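Local coordinates for protein Tp0751 (Treponema pallidum, PDB 5JK2) that mediates adhesion to extracellular matrix components and interactions with host cells through a small lipocalin-like beta barrel, at residues H76-F81 / I89-S94; R99-F104 / E119-S124; S112-R117 / E134-L139; H125-V130 / D148-R153. The protein carries 1 engineered substitution. All coordinates share one frame; numbering follows the deposited sequence.

Contact 1: H76-F81 / I89-S94; sequences HAEITF and IFLVDS
Glu78 lies over Ile89 and beside Leu91 on the partly exposed side of an antiparallel strand pair. Its CB rests 3.7 Å from Ile89 CG2, and CG touches both that methyl and Leu91 CD2. Beyond CG the chain runs extended (chi2 167°); the carboxylate carbon CD and OE1 stay over Ile89 CG2, whereas OE2 reaches 3.6 Å from Leu91 CD2. The acid thus lays its aliphatic stem on the two apolar side chains. Thr80 continues this row, its CG2 running alongside Ile89 CG1.

On the buried side Phe81 and Phe90 cross at about a right angle, planes 80° apart, with Phe81 CE1 3.5 Å from Phe90 CD1. Ile79 and Phe90 are a hydrogen-bonded pair: Ile79 N donates to Phe90 O at 3.1 Å and Phe90 N to Ile79 O at 3.0 Å. Near the bend at Asp93, Val92 N gives a nearly straight bond to Ala77 O, 2.9 Å long.

The two strands form the hairpin 78-83/86-98 of the calycin-type barrel. Strand 69-73 flanks it beyond Ile79 and Thr80, strand 101-108 lies beyond Leu91, and inside the barrel Phe81 meets Trp147 edge-to-face and Arg116 through a cation-pi contact.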
loop_
_atom_site.group_PDB
_atom_site.type_symbol
_atom_site.label_atom_id
_atom_site.label_comp_id
_atom_site.label_asym_id
_atom_site.label_seq_id
_atom_site.Cartn_x
_atom_site.Cartn_y
_atom_site.Cartn_z
ATOM N N HIS A 76 11.169 -6.572 -4.375
ATOM C CA HIS A 76 10.653 -7.927 -4.485
ATOM C C HIS A 76 9.164 -7.952 -4.797
ATOM O O HIS A 76 8.553 -9.016 -4.835
ATOM C CB HIS A 76 10.938 -8.688 -3.197
ATOM C CG HIS A 76 12.379 -8.663 -2.802
ATOM N ND1 HIS A 76 13.313 -9.520 -3.341
ATOM C CD2 HIS A 76 13.052 -7.870 -1.936
ATOM C CE1 HIS A 76 14.499 -9.264 -2.816
ATOM N NE2 HIS A 76 14.367 -8.267 -1.961
ATOM N N ALA A 77 8.591 -6.775 -5.038
ATOM C CA ALA A 77 7.169 -6.653 -5.341
ATOM C C ALA A 77 6.330 -7.411 -4.317
ATOM O O ALA A 77 5.550 -8.299 -4.665
ATOM C CB ALA A 77 6.883 -7.158 -6.744
ATOM N N GLU A 78 6.522 -7.058 -3.051
ATOM C CA GLU A 78 5.810 -7.672 -1.941
ATOM C C GLU A 78 5.122 -6.607 -1.108
ATOM O O GLU A 78 5.412 -5.418 -1.240
ATOM C CB GLU A 78 6.771 -8.469 -1.059
ATOM C CG GLU A 78 7.247 -9.769 -1.673
ATOM C CD GLU A 78 8.422 -10.366 -0.927
ATOM O OE1 GLU A 78 8.998 -9.670 -0.064
ATOM O OE2 GLU A 78 8.774 -11.533 -1.204
ATOM N N ILE A 79 4.210 -7.042 -0.248
ATOM C CA ILE A 79 3.580 -6.149 0.707
ATOM C C ILE A 79 3.480 -6.873 2.037
ATOM O O ILE A 79 2.768 -7.870 2.163
ATOM C CB ILE A 79 2.190 -5.686 0.241
ATOM C CG1 ILE A 79 2.308 -4.873 -1.055
ATOM C CG2 ILE A 79 1.520 -4.851 1.328
ATOM C CD1 ILE A 79 0.984 -4.589 -1.737
ATOM N N THR A 80 4.214 -6.369 3.020
ATOM C CA THR A 80 4.269 -6.993 4.329
ATOM C C THR A 80 3.246 -6.351 5.251
ATOM O O THR A 80 3.186 -5.129 5.377
ATOM C CB THR A 80 5.677 -6.880 4.956
ATOM O OG1 THR A 80 5.821 -5.611 5.606
ATOM C CG2 THR A 80 6.759 -7.037 3.893
ATOM N N PHE A 81 2.439 -7.197 5.883
ATOM C CA PHE A 81 1.397 -6.756 6.800
ATOM C C PHE A 81 1.777 -7.097 8.228
ATOM O O PHE A 81 1.984 -8.264 8.547
ATOM C CB PHE A 81 0.066 -7.419 6.457
ATOM C CG PHE A 81 -0.403 -7.157 5.061
ATOM C CD1 PHE A 81 0.156 -7.832 3.989
ATOM C CD2 PHE A 81 -1.420 -6.252 4.822
ATOM C CE1 PHE A 81 -0.282 -7.597 2.702
ATOM C CE2 PHE A 81 -1.865 -6.014 3.541
ATOM C CZ PHE A 81 -1.295 -6.686 2.477
ATOM N N ILE A 89 3.369 -11.692 4.581
ATOM C CA ILE A 89 3.721 -11.085 3.304
ATOM C C ILE A 89 2.836 -11.613 2.191
ATOM O O ILE A 89 2.472 -12.789 2.185
ATOM C CB ILE A 89 5.187 -11.362 2.929
ATOM C CG1 ILE A 89 6.115 -10.972 4.083
ATOM C CG2 ILE A 89 5.551 -10.615 1.649
ATOM C CD1 ILE A 89 7.579 -11.308 3.859
ATOM N N PHE A 90 2.506 -10.737 1.246
ATOM C CA PHE A 90 1.751 -11.128 0.063
ATOM C C PHE A 90 2.456 -10.634 -1.192
ATOM O O PHE A 90 2.664 -9.435 -1.370
ATOM C CB PHE A 90 0.322 -10.576 0.110
ATOM C CG PHE A 90 -0.558 -11.243 1.126
ATOM C CD1 PHE A 90 -0.348 -11.055 2.482
ATOM C CD2 PHE A 90 -1.606 -12.045 0.723
ATOM C CE1 PHE A 90 -1.163 -11.669 3.414
ATOM C CE2 PHE A 90 -2.421 -12.657 1.645
ATOM C CZ PHE A 90 -2.202 -12.470 2.992
ATOM N N LEU A 91 2.822 -11.569 -2.061
ATOM C CA LEU A 91 3.479 -11.234 -3.313
ATOM C C LEU A 91 2.486 -10.592 -4.268
ATOM O O LEU A 91 1.359 -11.062 -4.402
ATOM C CB LEU A 91 4.085 -12.480 -3.957
ATOM C CG LEU A 91 4.985 -13.343 -3.077
ATOM C CD1 LEU A 91 4.587 -14.801 -3.208
ATOM C CD2 LEU A 91 6.444 -13.152 -3.450
ATOM N N VAL A 92 2.912 -9.527 -4.938
ATOM C CA VAL A 92 2.043 -8.815 -5.867
ATOM C C VAL A 92 1.930 -9.560 -7.191
ATOM O O VAL A 92 2.893 -9.645 -7.954
ATOM C CB VAL A 92 2.550 -7.388 -6.142
ATOM C CG1 VAL A 92 1.556 -6.631 -7.015
ATOM C CG2 VAL A 92 2.783 -6.641 -4.836
ATOM N N ASP A 93 0.744 -10.094 -7.459
ATOM C CA ASP A 93 0.483 -10.785 -8.712
ATOM C C ASP A 93 0.138 -9.778 -9.806
ATOM O O ASP A 93 0.380 -10.025 -10.988
ATOM C CB ASP A 93 -0.648 -11.798 -8.534
ATOM C CG ASP A 93 -0.171 -13.111 -7.935
ATOM O OD1 ASP A 93 0.895 -13.606 -8.352
ATOM O OD2 ASP A 93 -0.869 -13.648 -7.050
ATOM N N SER A 94 -0.428 -8.645 -9.401
ATOM C CA SER A 94 -0.717 -7.549 -10.324
ATOM C C SER A 94 -0.871 -6.227 -9.572
ATOM O O SER A 94 -1.125 -6.210 -8.368
ATOM C CB SER A 94 -1.982 -7.840 -11.142
ATOM O OG SER A 94 -3.154 -7.728 -10.354
#

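Contact 2: R99-F104 / E119-S124; sequences RKTVSF and EVTFES
Val102 and Val120 face each other as a hydrogen-bonded pair of antiparallel strands. Val102 N donates to Val120 O at 2.9 Å and Val120 N returns a bond to Val102 O at 3.0 Å. Two residues along, Phe122 N donates to Lys100 O over 3.1 Å. The same two oxygens, Val120 O and Lys100 O, also receive CA-H...O contacts from Thr101 and Thr121, respectively.

Apolar contacts occupy the buried face. Val120 CG2 meets the edge of the Phe104 ring, 3.9 Å from CE2, close to the ring plane. Val102 CG2 likewise approaches the edge of Phe122, at CE1, and the two side chains lie alongside each other. Both rings therefore present rims, not faces, to the valines.

Polar contacts lie on the other face. Glu119 bends at chi2 (-68°), which folds its carboxylate back across the strand pair to accept a 2.7 Å bond from Ser103 OG at OE1. The hydroxyl meets OE1 on the syn side, 32° out of the carboxylate plane. Thr101 CG2 packs near the same oxygen, while its OG1 lies beside Thr121.

Strands 101-108 and 115-122 form a hairpin between strands 86-98 and 127-135. Leu50 packs on Phe104, Val120 and Phe122, Leu46 also reaches Phe122, and Ile128 of strand 127-135 covers Val120 and Phe122.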
loop_
_atom_site.group_PDB
_atom_site.type_symbol
_atom_site.label_atom_id
_atom_site.label_comp_id
_atom_site.label_asym_id
_atom_site.label_seq_id
_atom_site.Cartn_x
_atom_site.Cartn_y
_atom_site.Cartn_z
ATOM N N ARG A 99 -5.725 7.280 -11.952
ATOM C CA ARG A 99 -5.893 8.587 -11.324
ATOM C C ARG A 99 -5.098 8.674 -10.019
ATOM O O ARG A 99 -3.904 8.973 -10.042
ATOM C CB ARG A 99 -7.377 8.875 -11.082
ATOM C CG ARG A 99 -8.231 8.732 -12.327
ATOM C CD ARG A 99 -9.618 9.311 -12.117
ATOM N NE ARG A 99 -9.608 10.772 -12.145
ATOM C CZ ARG A 99 -9.676 11.503 -13.255
ATOM N NH1 ARG A 99 -9.755 10.918 -14.443
ATOM N NH2 ARG A 99 -9.662 12.827 -13.176
ATOM N N LYS A 100 -5.753 8.404 -8.890
ATOM C CA LYS A 100 -5.115 8.509 -7.579
ATOM C C LYS A 100 -5.266 7.221 -6.776
ATOM O O LYS A 100 -5.243 7.240 -5.542
ATOM C CB LYS A 100 -5.708 9.680 -6.792
ATOM C CG LYS A 100 -5.507 11.027 -7.462
ATOM C CD LYS A 100 -6.106 12.160 -6.643
ATOM C CE LYS A 100 -5.523 13.504 -7.058
ATOM N NZ LYS A 100 -6.307 14.657 -6.533
ATOM N N THR A 101 -5.411 6.106 -7.483
ATOM C CA THR A 101 -5.648 4.820 -6.842
ATOM C C THR A 101 -4.790 3.709 -7.435
ATOM O O THR A 101 -4.869 3.420 -8.629
ATOM C CB THR A 101 -7.124 4.407 -6.962
ATOM O OG1 THR A 101 -7.960 5.498 -6.560
ATOM C CG2 THR A 101 -7.419 3.191 -6.090
ATOM N N VAL A 102 -3.973 3.093 -6.587
ATOM C CA VAL A 102 -3.263 1.872 -6.948
ATOM C C VAL A 102 -4.068 0.681 -6.443
ATOM O O VAL A 102 -4.396 0.607 -5.259
ATOM C CB VAL A 102 -1.847 1.822 -6.353
ATOM C CG1 VAL A 102 -1.073 0.640 -6.921
ATOM C CG2 VAL A 102 -1.108 3.118 -6.634
ATOM N N SER A 103 -4.384 -0.243 -7.343
ATOM C CA SER A 103 -5.169 -1.422 -6.995
ATOM C C SER A 103 -4.327 -2.684 -7.113
ATOM O O SER A 103 -3.911 -3.067 -8.207
ATOM C CB SER A 103 -6.405 -1.523 -7.888
ATOM O OG SER A 103 -7.368 -0.547 -7.531
ATOM N N PHE A 104 -4.089 -3.329 -5.976
ATOM C CA PHE A 104 -3.225 -4.499 -5.913
ATOM C C PHE A 104 -3.993 -5.812 -5.895
ATOM O O PHE A 104 -5.091 -5.894 -5.344
ATOM C CB PHE A 104 -2.348 -4.439 -4.667
ATOM C CG PHE A 104 -1.303 -3.373 -4.710
ATOM C CD1 PHE A 104 -0.055 -3.633 -5.248
ATOM C CD2 PHE A 104 -1.560 -2.113 -4.198
ATOM C CE1 PHE A 104 0.916 -2.657 -5.283
ATOM C CE2 PHE A 104 -0.593 -1.131 -4.230
ATOM C CZ PHE A 104 0.647 -1.403 -4.774
ATOM N N GLU A 119 -6.871 -1.461 -2.073
ATOM C CA GLU A 119 -7.314 -0.248 -2.747
ATOM C C GLU A 119 -6.645 0.968 -2.122
ATOM O O GLU A 119 -7.248 1.683 -1.322
ATOM C CB GLU A 119 -8.833 -0.117 -2.675
ATOM C CG GLU A 119 -9.588 -1.248 -3.358
ATOM C CD GLU A 119 -9.426 -1.240 -4.868
ATOM O OE1 GLU A 119 -8.974 -0.214 -5.420
ATOM O OE2 GLU A 119 -9.751 -2.265 -5.505
ATOM N N VAL A 120 -5.391 1.193 -2.499
ATOM C CA VAL A 120 -4.602 2.289 -1.953
ATOM C C VAL A 120 -4.922 3.610 -2.643
ATOM O O VAL A 120 -4.531 3.830 -3.791
ATOM C CB VAL A 120 -3.096 2.017 -2.090
ATOM C CG1 VAL A 120 -2.299 3.118 -1.414
ATOM C CG2 VAL A 120 -2.749 0.656 -1.507
ATOM N N THR A 121 -5.611 4.491 -1.925
ATOM C CA THR A 121 -5.995 5.795 -2.453
ATOM C C THR A 121 -5.141 6.887 -1.826
ATOM O O THR A 121 -5.224 7.143 -0.625
ATOM C CB THR A 121 -7.482 6.098 -2.192
ATOM O OG1 THR A 121 -8.287 5.030 -2.705
ATOM C CG2 THR A 121 -7.894 7.405 -2.857
ATOM N N PHE A 122 -4.316 7.522 -2.650
ATOM C CA PHE A 122 -3.451 8.602 -2.198
ATOM C C PHE A 122 -4.228 9.874 -1.893
ATOM O O PHE A 122 -5.148 10.242 -2.620
ATOM C CB PHE A 122 -2.391 8.912 -3.251
ATOM C CG PHE A 122 -1.185 8.025 -3.184
ATOM C CD1 PHE A 122 -1.157 6.815 -3.850
ATOM C CD2 PHE A 122 -0.067 8.418 -2.471
ATOM C CE1 PHE A 122 -0.039 6.009 -3.796
ATOM C CE2 PHE A 122 1.048 7.619 -2.413
ATOM C CZ PHE A 122 1.065 6.414 -3.077
ATOM N N GLU A 123 -3.835 10.539 -0.811
ATOM C CA GLU A 123 -4.371 11.848 -0.462
ATOM C C GLU A 123 -3.249 12.864 -0.608
ATOM O O GLU A 123 -3.469 14.012 -0.992
ATOM C CB GLU A 123 -4.931 11.856 0.964
ATOM C CG GLU A 123 -5.711 10.597 1.338
ATOM C CD GLU A 123 -6.283 10.660 2.741
ATOM O OE1 GLU A 123 -6.747 9.615 3.245
ATOM O OE2 GLU A 123 -6.268 11.756 3.341
ATOM N N SER A 124 -2.037 12.418 -0.298
ATOM C CA SER A 124 -0.841 13.231 -0.448
ATOM C C SER A 124 0.324 12.301 -0.719
ATOM O O SER A 124 0.151 11.086 -0.769
ATOM C CB SER A 124 -0.579 14.068 0.803
ATOM O OG SER A 124 -1.762 14.709 1.245
#

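Contact 3: S112-R117 / E134-L139; sequences SSIRRR and EDVARL
Arg115 and Asp135 form an antiparallel hydrogen-bonded pair, with Arg115 N donating to Asp135 O at 3.2 Å and Asp135 N returning a weak bond to Arg115 O. Asp135 turns its CG anti to the backbone N (chi1 173°), placing its carboxylate among three arginines. Arg117, extended as far as NE, brings NH2 to 3.1 Å from Asp135 OD2, the two flat groups turned 47° against each other. Arg115 runs beside the aspartate and sets its guanidinium edge toward OD2, a long salt bridge of 3.6 Å from NE. Arg138 folds back along its own segment to add another long salt bridge to this oxygen.

On the other face Arg116 bends at chi3 and points NE at Glu134 OE1, forming a salt bridge whose modelled length is too short to be trusted in detail. Its guanidinium plane stands 69° from the carboxylate. Glu88 takes a second salt bridge from Arg116 NH1. Farther out, Ile114 CG1 lies 3.7 Å from Val136 CG2, side by side on the surface.

At this end of the hairpin 115-122/127-135, Asp135 OD2 is thus the shared acceptor of Arg115, Arg117 and Arg138, with one close bridge and two long ones. The concentration of arginines would be expected to stabilise Asp135 as an anion, and its charge is probably shared among the three guanidinium groups.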
loop_
_atom_site.group_PDB
_atom_site.type_symbol
_atom_site.label_atom_id
_atom_site.label_comp_id
_atom_site.label_asym_id
_atom_site.label_seq_id
_atom_site.Cartn_x
_atom_site.Cartn_y
_atom_site.Cartn_z
ATOM N N SER A 112 -1.097 -20.350 -1.678
ATOM C CA SER A 112 -1.581 -19.689 -2.886
ATOM C C SER A 112 -3.089 -19.480 -2.844
ATOM O O SER A 112 -3.621 -18.601 -3.519
ATOM C CB SER A 112 -1.207 -20.509 -4.122
ATOM O OG SER A 112 -1.818 -21.787 -4.088
ATOM N N SER A 113 -3.768 -20.301 -2.052
ATOM C CA SER A 113 -5.219 -20.229 -1.920
ATOM C C SER A 113 -5.665 -18.895 -1.340
ATOM O O SER A 113 -6.732 -18.382 -1.677
ATOM C CB SER A 113 -5.720 -21.364 -1.030
ATOM O OG SER A 113 -5.053 -22.576 -1.329
ATOM N N ILE A 114 -4.830 -18.340 -0.468
ATOM C CA ILE A 114 -5.160 -17.120 0.248
ATOM C C ILE A 114 -4.497 -15.920 -0.411
ATOM O O ILE A 114 -3.276 -15.866 -0.553
ATOM C CB ILE A 114 -4.734 -17.222 1.721
ATOM C CG1 ILE A 114 -5.509 -18.350 2.415
ATOM C CG2 ILE A 114 -4.959 -15.891 2.440
ATOM C CD1 ILE A 114 -4.865 -18.854 3.664
ATOM N N ARG A 115 -5.325 -14.957 -0.793
ATOM C CA ARG A 115 -4.880 -13.775 -1.507
ATOM C C ARG A 115 -5.509 -12.553 -0.853
ATOM O O ARG A 115 -6.283 -12.689 0.089
ATOM C CB ARG A 115 -5.258 -13.887 -2.985
ATOM C CG ARG A 115 -4.761 -15.176 -3.622
ATOM C CD ARG A 115 -4.469 -15.023 -5.104
ATOM N NE ARG A 115 -5.661 -14.682 -5.871
ATOM C CZ ARG A 115 -5.688 -14.558 -7.195
ATOM N NH1 ARG A 115 -6.820 -14.244 -7.808
ATOM N NH2 ARG A 115 -4.584 -14.745 -7.907
ATOM N N ARG A 116 -5.176 -11.363 -1.342
ATOM C CA ARG A 116 -5.675 -10.136 -0.733
ATOM C C ARG A 116 -5.711 -8.979 -1.728
ATOM O O ARG A 116 -4.700 -8.651 -2.350
ATOM C CB ARG A 116 -4.809 -9.766 0.473
ATOM C CG ARG A 116 -5.299 -8.561 1.258
ATOM C CD ARG A 116 -4.556 -8.421 2.572
ATOM N NE ARG A 116 -4.953 -9.450 3.528
ATOM C CZ ARG A 116 -4.294 -9.729 4.647
ATOM N NH1 ARG A 116 -3.193 -9.058 4.961
ATOM N NH2 ARG A 116 -4.735 -10.682 5.454
ATOM N N ARG A 117 -6.885 -8.368 -1.871
ATOM C CA ARG A 117 -7.060 -7.208 -2.738
ATOM C C ARG A 117 -6.913 -5.918 -1.951
ATOM O O ARG A 117 -7.421 -5.802 -0.836
ATOM C CB ARG A 117 -8.427 -7.244 -3.417
ATOM C CG ARG A 117 -8.585 -8.402 -4.372
ATOM C CD ARG A 117 -9.848 -8.290 -5.209
ATOM N NE ARG A 117 -9.763 -9.111 -6.416
ATOM C CZ ARG A 117 -9.882 -10.436 -6.435
ATOM N NH1 ARG A 117 -9.785 -11.092 -7.583
ATOM N NH2 ARG A 117 -10.091 -11.109 -5.310
ATOM N N GLU A 134 -10.059 -9.773 1.684
ATOM C CA GLU A 134 -9.484 -11.101 1.548
ATOM C C GLU A 134 -10.143 -11.852 0.399
ATOM O O GLU A 134 -11.210 -11.476 -0.083
ATOM C CB GLU A 134 -9.623 -11.899 2.849
ATOM C CG GLU A 134 -8.501 -11.685 3.858
ATOM C CD GLU A 134 -7.129 -11.992 3.294
ATOM O OE1 GLU A 134 -6.479 -11.063 2.774
ATOM O OE2 GLU A 134 -6.691 -13.159 3.383
ATOM N N ASP A 135 -9.489 -12.928 -0.017
ATOM C CA ASP A 135 -9.929 -13.737 -1.140
ATOM C C ASP A 135 -9.391 -15.155 -0.977
ATOM O O ASP A 135 -8.372 -15.511 -1.568
ATOM C CB ASP A 135 -9.452 -13.123 -2.461
ATOM C CG ASP A 135 -9.738 -14.010 -3.661
ATOM O OD1 ASP A 135 -10.725 -14.772 -3.619
ATOM O OD2 ASP A 135 -8.971 -13.943 -4.645
ATOM N N VAL A 136 -10.060 -15.954 -0.150
ATOM C CA VAL A 136 -9.637 -17.334 0.082
ATOM C C VAL A 136 -10.304 -18.267 -0.928
ATOM O O VAL A 136 -11.399 -17.981 -1.414
ATOM C CB VAL A 136 -9.971 -17.803 1.513
ATOM C CG1 VAL A 136 -11.466 -18.081 1.636
ATOM C CG2 VAL A 136 -9.144 -19.031 1.878
ATOM N N ALA A 137 -9.655 -19.393 -1.212
ATOM C CA ALA A 137 -10.088 -20.290 -2.280
ATOM C C ALA A 137 -10.152 -19.499 -3.590
ATOM O O ALA A 137 -9.105 -19.261 -4.214
ATOM C CB ALA A 137 -11.437 -20.944 -1.957
ATOM N N ARG A 138 -11.353 -19.093 -4.017
ATOM C CA ARG A 138 -11.467 -18.240 -5.207
ATOM C C ARG A 138 -12.572 -17.168 -5.225
ATOM O O ARG A 138 -12.624 -16.371 -6.166
ATOM C CB ARG A 138 -11.643 -19.115 -6.451
ATOM C CG ARG A 138 -10.371 -19.272 -7.287
ATOM C CD ARG A 138 -10.545 -18.835 -8.764
ATOM N NE ARG A 138 -9.869 -17.600 -9.246
ATOM C CZ ARG A 138 -9.720 -16.438 -8.591
ATOM N NH1 ARG A 138 -9.095 -15.413 -9.179
ATOM N NH2 ARG A 138 -10.177 -16.269 -7.361
ATOM N N LEU A 139 -13.462 -17.141 -4.234
ATOM C CA LEU A 139 -14.445 -16.050 -4.138
ATOM C C LEU A 139 -14.012 -15.021 -3.091
ATOM O O LEU A 139 -13.677 -15.380 -1.961
ATOM C CB LEU A 139 -15.853 -16.559 -3.788
ATOM C CG LEU A 139 -16.931 -15.460 -3.819
ATOM C CD1 LEU A 139 -17.048 -14.842 -5.209
ATOM C CD2 LEU A 139 -18.274 -15.999 -3.358
#

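Contact 4: H125-V130 / D148-R153; sequences HAVIHV and DGQYTR. Engineered in segment 125-130: Ala126 (natural residue Glu).
Val130 leans on the Tyr151 ring at an oblique angle, its CG2 3.4 Å from CD1 and its CB near CE1. Ile128 crosses the same tyrosine closer to the backbone: with CG1 between the backbone N and the carbonyl carbon (chi1 61°), that atom lies 3.6 Å from Tyr151 CB. These buried side chains line the barrel interior with Trp54 of strand 52-56, and Tyr151 OH is hydrogen-bonded to Trp147 O and Gln56 NE2.

Here the last two strands of the eight-stranded, up-and-down calycin-type barrel pair antiparallel. Ile128 and Tyr151 exchange two backbone bonds, Val130 and Gly149 two more; Val130 N to Gly149 O is almost straight, 177° at the hydrogen and 2.9 Å long. Arg153 N closes the pairing with a 3.2 Å bond to O of Ala126, an engineered residue.

On the other face His129 lays its ring flat over the backbone of the partner strand: Gly149 O sits above the ring centre and Gly149 CA makes a CH-pi contact. Gln150 extends away from its strand (chi2 -168°), crossing Val127 so that NE2 comes 3.3 Å from CG1, while its CG comes close to Ile128 O. Asp148 OD1 accepts a bond from Ala132 N.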
loop_
_atom_site.group_PDB
_atom_site.type_symbol
_atom_site.label_atom_id
_atom_site.label_comp_id
_atom_site.label_asym_id
_atom_site.label_seq_id
_atom_site.Cartn_x
_atom_site.Cartn_y
_atom_site.Cartn_z
ATOM N N HIS A 125 1.514 12.863 -0.880
ATOM C CA HIS A 125 2.676 12.049 -1.203
ATOM C C HIS A 125 3.038 11.125 -0.040
ATOM O O HIS A 125 3.681 10.095 -0.239
ATOM C CB HIS A 125 3.869 12.937 -1.573
ATOM C CG HIS A 125 4.629 13.461 -0.395
ATOM N ND1 HIS A 125 5.621 12.736 0.231
ATOM C CD2 HIS A 125 4.549 14.638 0.268
ATOM C CE1 HIS A 125 6.117 13.445 1.230
ATOM N NE2 HIS A 125 5.483 14.603 1.274
ATOM N N ALA A 126 2.613 11.490 1.169
ATOM C CA ALA A 126 2.907 10.697 2.361
ATOM C C ALA A 126 1.645 10.423 3.169
ATOM O O ALA A 126 1.708 10.193 4.378
ATOM C CB ALA A 126 3.934 11.403 3.220
ATOM N N VAL A 127 0.504 10.453 2.488
ATOM C CA VAL A 127 -0.785 10.188 3.114
ATOM C C VAL A 127 -1.674 9.411 2.152
ATOM O O VAL A 127 -1.953 9.870 1.045
ATOM C CB VAL A 127 -1.492 11.493 3.531
ATOM C CG1 VAL A 127 -2.824 11.189 4.199
ATOM C CG2 VAL A 127 -0.605 12.314 4.459
ATOM N N ILE A 128 -2.111 8.231 2.584
ATOM C CA ILE A 128 -2.970 7.374 1.774
ATOM C C ILE A 128 -4.186 6.922 2.573
ATOM O O ILE A 128 -4.304 7.214 3.764
ATOM C CB ILE A 128 -2.213 6.122 1.263
ATOM C CG1 ILE A 128 -1.725 5.266 2.440
ATOM C CG2 ILE A 128 -1.040 6.530 0.392
ATOM C CD1 ILE A 128 -1.287 3.869 2.055
ATOM N N HIS A 129 -5.084 6.200 1.910
ATOM C CA HIS A 129 -6.171 5.513 2.592
ATOM C C HIS A 129 -6.334 4.132 1.970
ATOM O O HIS A 129 -6.466 4.004 0.753
ATOM C CB HIS A 129 -7.478 6.300 2.505
ATOM C CG HIS A 129 -8.517 5.840 3.481
ATOM N ND1 HIS A 129 -8.870 6.572 4.595
ATOM C CD2 HIS A 129 -9.263 4.710 3.522
ATOM C CE1 HIS A 129 -9.798 5.917 5.274
ATOM N NE2 HIS A 129 -10.052 4.784 4.644
ATOM N N VAL A 130 -6.312 3.104 2.813
ATOM C CA VAL A 130 -6.302 1.725 2.341
ATOM C C VAL A 130 -7.609 0.999 2.637
ATOM O O VAL A 130 -8.204 1.168 3.700
ATOM C CB VAL A 130 -5.147 0.926 2.979
ATOM C CG1 VAL A 130 -5.089 -0.487 2.403
ATOM C CG2 VAL A 130 -3.822 1.639 2.761
ATOM N N ASP A 148 -7.874 -1.756 6.991
ATOM C CA ASP A 148 -8.610 -0.591 6.510
ATOM C C ASP A 148 -8.321 0.626 7.372
ATOM O O ASP A 148 -8.318 0.540 8.599
ATOM C CB ASP A 148 -10.115 -0.861 6.499
ATOM C CG ASP A 148 -10.553 -1.690 5.312
ATOM O OD1 ASP A 148 -9.701 -2.374 4.713
ATOM O OD2 ASP A 148 -11.757 -1.655 4.981
ATOM N N GLY A 149 -8.077 1.759 6.723
ATOM C CA GLY A 149 -7.862 3.008 7.428
ATOM C C GLY A 149 -6.862 3.910 6.738
ATOM O O GLY A 149 -6.377 3.606 5.649
ATOM N N GLN A 150 -6.556 5.028 7.386
ATOM C CA GLN A 150 -5.613 5.994 6.854
ATOM C C GLN A 150 -4.198 5.621 7.280
ATOM O O GLN A 150 -3.986 5.172 8.405
ATOM C CB GLN A 150 -5.963 7.401 7.338
ATOM C CG GLN A 150 -5.187 8.507 6.652
ATOM C CD GLN A 150 -5.350 9.844 7.342
ATOM O OE1 GLN A 150 -5.829 9.922 8.472
ATOM N NE2 GLN A 150 -4.951 10.907 6.661
ATOM N N TYR A 151 -3.240 5.802 6.376
ATOM C CA TYR A 151 -1.835 5.554 6.678
ATOM C C TYR A 151 -0.992 6.779 6.368
ATOM O O TYR A 151 -1.384 7.632 5.573
ATOM C CB TYR A 151 -1.307 4.357 5.883
ATOM C CG TYR A 151 -1.864 3.029 6.321
ATOM C CD1 TYR A 151 -3.129 2.621 5.925
ATOM C CD2 TYR A 151 -1.122 2.178 7.126
ATOM C CE1 TYR A 151 -3.643 1.405 6.324
ATOM C CE2 TYR A 151 -1.626 0.960 7.529
ATOM C CZ TYR A 151 -2.887 0.577 7.126
ATOM O OH TYR A 151 -3.388 -0.639 7.532
ATOM N N THR A 152 0.172 6.852 7.004
ATOM C CA THR A 152 1.141 7.902 6.729
ATOM C C THR A 152 2.523 7.282 6.642
ATOM O O THR A 152 2.896 6.470 7.485
ATOM C CB THR A 152 1.135 8.990 7.814
ATOM O OG1 THR A 152 1.374 8.395 9.096
ATOM C CG2 THR A 152 -0.197 9.710 7.839
ATOM N N ARG A 153 3.281 7.656 5.620
ATOM C CA ARG A 153 4.613 7.097 5.448
ATOM C C ARG A 153 5.546 7.603 6.538
ATOM O O ARG A 153 5.425 8.742 6.993
ATOM C CB ARG A 153 5.176 7.443 4.069
ATOM C CG ARG A 153 6.397 6.615 3.676
ATOM C CD ARG A 153 6.915 7.018 2.313
ATOM N NE ARG A 153 7.961 6.122 1.828
ATOM C CZ ARG A 153 9.249 6.227 2.142
ATOM N NH1 ARG A 153 10.123 5.365 1.644
ATOM N NH2 ARG A 153 9.669 7.190 2.955
#

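In the fold
Following the N-terminal helix and two strands, contact 1 closes the short turn between strands 78-83 and 86-98. Contact 2 then opens on strand 101-108 and closes on 115-122; contact 3 starts within that interval and ends on 127-135, so the two cross along the chain and share strand 115-122. Contact 3 crosses contact 4 in the same way through strand 127-135, the chain from 136 to 148 returning to strand 149-153. Contact 1 precedes all three. Contacts 1 and 3 lie on the same side of the chain's centre, where Phe90 touches Arg116; contacts 2 and 4, about 9 Å apart between centres, join through Phe122 and Ile128. Phe104 links contact 2 to Ile79 and Val92.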